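Local coordinates for protein inhibitor from Tityus obscurus scorpion venom (TopI1) (Tityus, PDB 6MRQ) that probably inhibits a serine protease such as trypsin, as a small disulfide-rich scorpion-venom peptide, at residues B[3-6]-B[10-13]. Numbering follows the deposited sequence.
Sequences KRCK and DCKD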
ATOM      1  N   LYS B   3     -11.442   5.561  -1.707  1.00 14.39           N
ATOM      2  CA  LYS B   3     -12.135   6.845  -1.709  1.00 16.23           C
ATOM      3  C   LYS B   3     -13.580   6.569  -2.082  1.00 17.65           C
ATOM      4  O   LYS B   3     -13.846   6.043  -3.162  1.00 16.61           O
ATOM      5  CB  LYS B   3     -11.500   7.802  -2.725  1.00 17.63           C
ATOM      6  CG  LYS B   3     -12.266   9.111  -2.946  1.00 21.04           C
ATOM      7  CD  LYS B   3     -11.998  10.129  -1.840  1.00 20.80           C
ATOM      8  CE  LYS B   3     -12.909  11.349  -1.954  1.00 30.99           C
ATOM      9  NZ  LYS B   3     -14.308  11.028  -1.569  0.74 33.01           N
ATOM     10  N   ARG B   4     -14.509   6.909  -1.196  1.00 19.23           N
ATOM     11  CA  ARG B   4     -15.918   6.727  -1.506  1.00 19.61           C
ATOM     12  C   ARG B   4     -16.384   7.821  -2.462  1.00 21.70           C
ATOM     13  O   ARG B   4     -15.802   8.906  -2.544  1.00 22.59           O
ATOM     14  CB  ARG B   4     -16.747   6.733  -0.222  1.00 25.51           C
ATOM     15  CG  ARG B   4     -16.568   5.487   0.652  1.00 27.20           C
ATOM     16  CD  ARG B   4     -17.412   5.589   1.912  0.47 30.25           C
ATOM     17  NE  ARG B   4     -17.389   4.376   2.724  0.93 41.84           N
ATOM     18  CZ  ARG B   4     -18.261   3.377   2.613  0.24 41.02           C
ATOM     19  NH1 ARG B   4     -19.233   3.426   1.712  0.86 44.26           N
ATOM     20  NH2 ARG B   4     -18.159   2.321   3.409  0.64 43.51           N
ATOM     21  N   CYS B   5     -17.443   7.518  -3.205  1.00 19.26           N
ATOM     22  CA  CYS B   5     -17.923   8.440  -4.220  1.00 20.94           C
ATOM     23  C   CYS B   5     -19.374   8.111  -4.523  1.00 21.29           C
ATOM     24  O   CYS B   5     -19.844   6.998  -4.272  1.00 22.98           O
ATOM     25  CB  CYS B   5     -17.085   8.331  -5.499  1.00 22.26           C
ATOM     26  SG  CYS B   5     -17.030   6.629  -6.120  1.00 19.44           S
ATOM     27  N   LYS B   6     -20.076   9.098  -5.076  1.00 21.96           N
ATOM     28  CA  LYS B   6     -21.367   8.876  -5.710  1.00 23.77           C
ATOM     29  C   LYS B   6     -21.288   8.988  -7.221  1.00 23.74           C
ATOM     30  O   LYS B   6     -22.025   8.290  -7.923  1.00 28.25           O
ATOM     31  CB  LYS B   6     -22.396   9.895  -5.197  1.00 25.43           C
ATOM     32  CG  LYS B   6     -22.733   9.749  -3.715  0.74 29.33           C
ATOM     33  CD  LYS B   6     -23.664   8.567  -3.466  0.32 33.04           C
ATOM     34  CE  LYS B   6     -24.144   8.517  -2.019  0.89 41.70           C
ATOM     35  NZ  LYS B   6     -23.070   8.108  -1.073  0.79 38.15           N
ATOM     36  N   ASP B  10     -16.474  12.903  -7.986  1.00 24.59           N
ATOM     37  CA  ASP B  10     -16.003  12.832  -6.607  1.00 23.88           C
ATOM     38  C   ASP B  10     -14.615  12.218  -6.495  1.00 21.51           C
ATOM     39  O   ASP B  10     -13.996  12.306  -5.427  1.00 25.55           O
ATOM     40  CB  ASP B  10     -16.964  12.004  -5.749  1.00 24.59           C
ATOM     41  CG  ASP B  10     -18.351  12.602  -5.674  1.00 22.80           C
ATOM     42  OD1 ASP B  10     -18.469  13.845  -5.653  1.00 29.67           O
ATOM     43  OD2 ASP B  10     -19.328  11.827  -5.636  1.00 27.20           O
ATOM     44  N   CYS B  11     -14.117  11.588  -7.555  1.00 20.06           N
ATOM     45  CA  CYS B  11     -12.832  10.913  -7.533  1.00 20.29           C
ATOM     46  C   CYS B  11     -11.700  11.769  -8.070  1.00 20.88           C
ATOM     47  O   CYS B  11     -10.559  11.298  -8.120  1.00 21.11           O
ATOM     48  CB  CYS B  11     -12.913   9.630  -8.361  1.00 19.63           C
ATOM     49  SG  CYS B  11     -14.173   8.508  -7.772  1.00 17.95           S
ATOM     50  N   LYS B  12     -11.984  13.007  -8.479  1.00 22.87           N
ATOM     51  CA  LYS B  12     -10.967  13.837  -9.111  1.00 27.57           C
ATOM     52  C   LYS B  12      -9.757  14.034  -8.208  1.00 28.43           C
ATOM     53  O   LYS B  12      -8.625  14.115  -8.700  1.00 31.09           O
ATOM     54  CB  LYS B  12     -11.575  15.188  -9.493  1.00 31.31           C
ATOM     55  CG  LYS B  12     -10.582  16.168 -10.100  0.55 37.81           C
ATOM     56  CD  LYS B  12     -11.223  17.524 -10.365  0.08 41.92           C
ATOM     57  CE  LYS B  12     -10.188  18.545 -10.813  1.00 46.63           C
ATOM     58  NZ  LYS B  12     -10.753  19.500 -11.807  0.60 44.22           N
ATOM     59  N   ASP B  13      -9.972  14.116  -6.892  0.80 24.43           N
ATOM     60  CA  ASP B  13      -8.877  14.383  -5.968  0.80 28.00           C
ATOM     61  C   ASP B  13      -7.865  13.244  -5.944  0.80 30.15           C
ATOM     62  O   ASP B  13      -6.654  13.487  -5.862  0.80 27.81           O
ATOM     63  CB  ASP B  13      -9.440  14.647  -4.567  0.80 37.85           C
ATOM     64  CG  ASP B  13     -10.343  13.513  -4.049  0.80 40.74           C
ATOM     65  OD1 ASP B  13     -10.949  12.761  -4.858  0.80 29.25           O
ATOM     66  OD2 ASP B  13     -10.457  13.391  -2.806  0.80 32.36           O
TER
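Asp10 reaches across to the loop segment 3-6 and takes the backbone N-H of Lys6 through OD2, with Lys6 N and Asp10 OD2 2.9 Å apart and an N-H...O angle of 159°. The oxygen uses its anti lone pair, on the side away from OD1. Thr7 N donates to the same OD2, so two consecutive amides grip one carboxylate oxygen and hold the turn after Cys5 against the 3-10 turn just before helix 12-15.

The apolar part of the contact is made by the two cysteines and the Asp10 methylene: Cys5 CB sits 3.7 Å from Asp10 CB and equally close to Cys11 SG. The sulfurs Cys5 SG and Cys11 SG pass at 3.8 Å without bonding, each belonging to a different disulfide, with Cys22 and Cys27 respectively.

Lys3 touches through its chain rather than its charge: CE meets Asp13 OD2 at 3.3 Å, the two side chains crossing at about a right angle. Bends at chi2 (80°) and chi4 (72°) curl the lysine back, and NZ donates to its neighbour Arg4 O at 2.8 Å, in the carbonyl plane. With NZ so engaged, it lies 4.7 Å from Asp13 OD2, too far for a salt bridge; the opposite charges probably still attract.

Backbone bonds from Lys3 to Cys27 and from Cys5 to Gly25 lay the segment beside the hairpin of strands 21-23 and 26-28, while residues 10-13 lead into helix 12-15, in a cystine-stabilised alpha/beta arrangement.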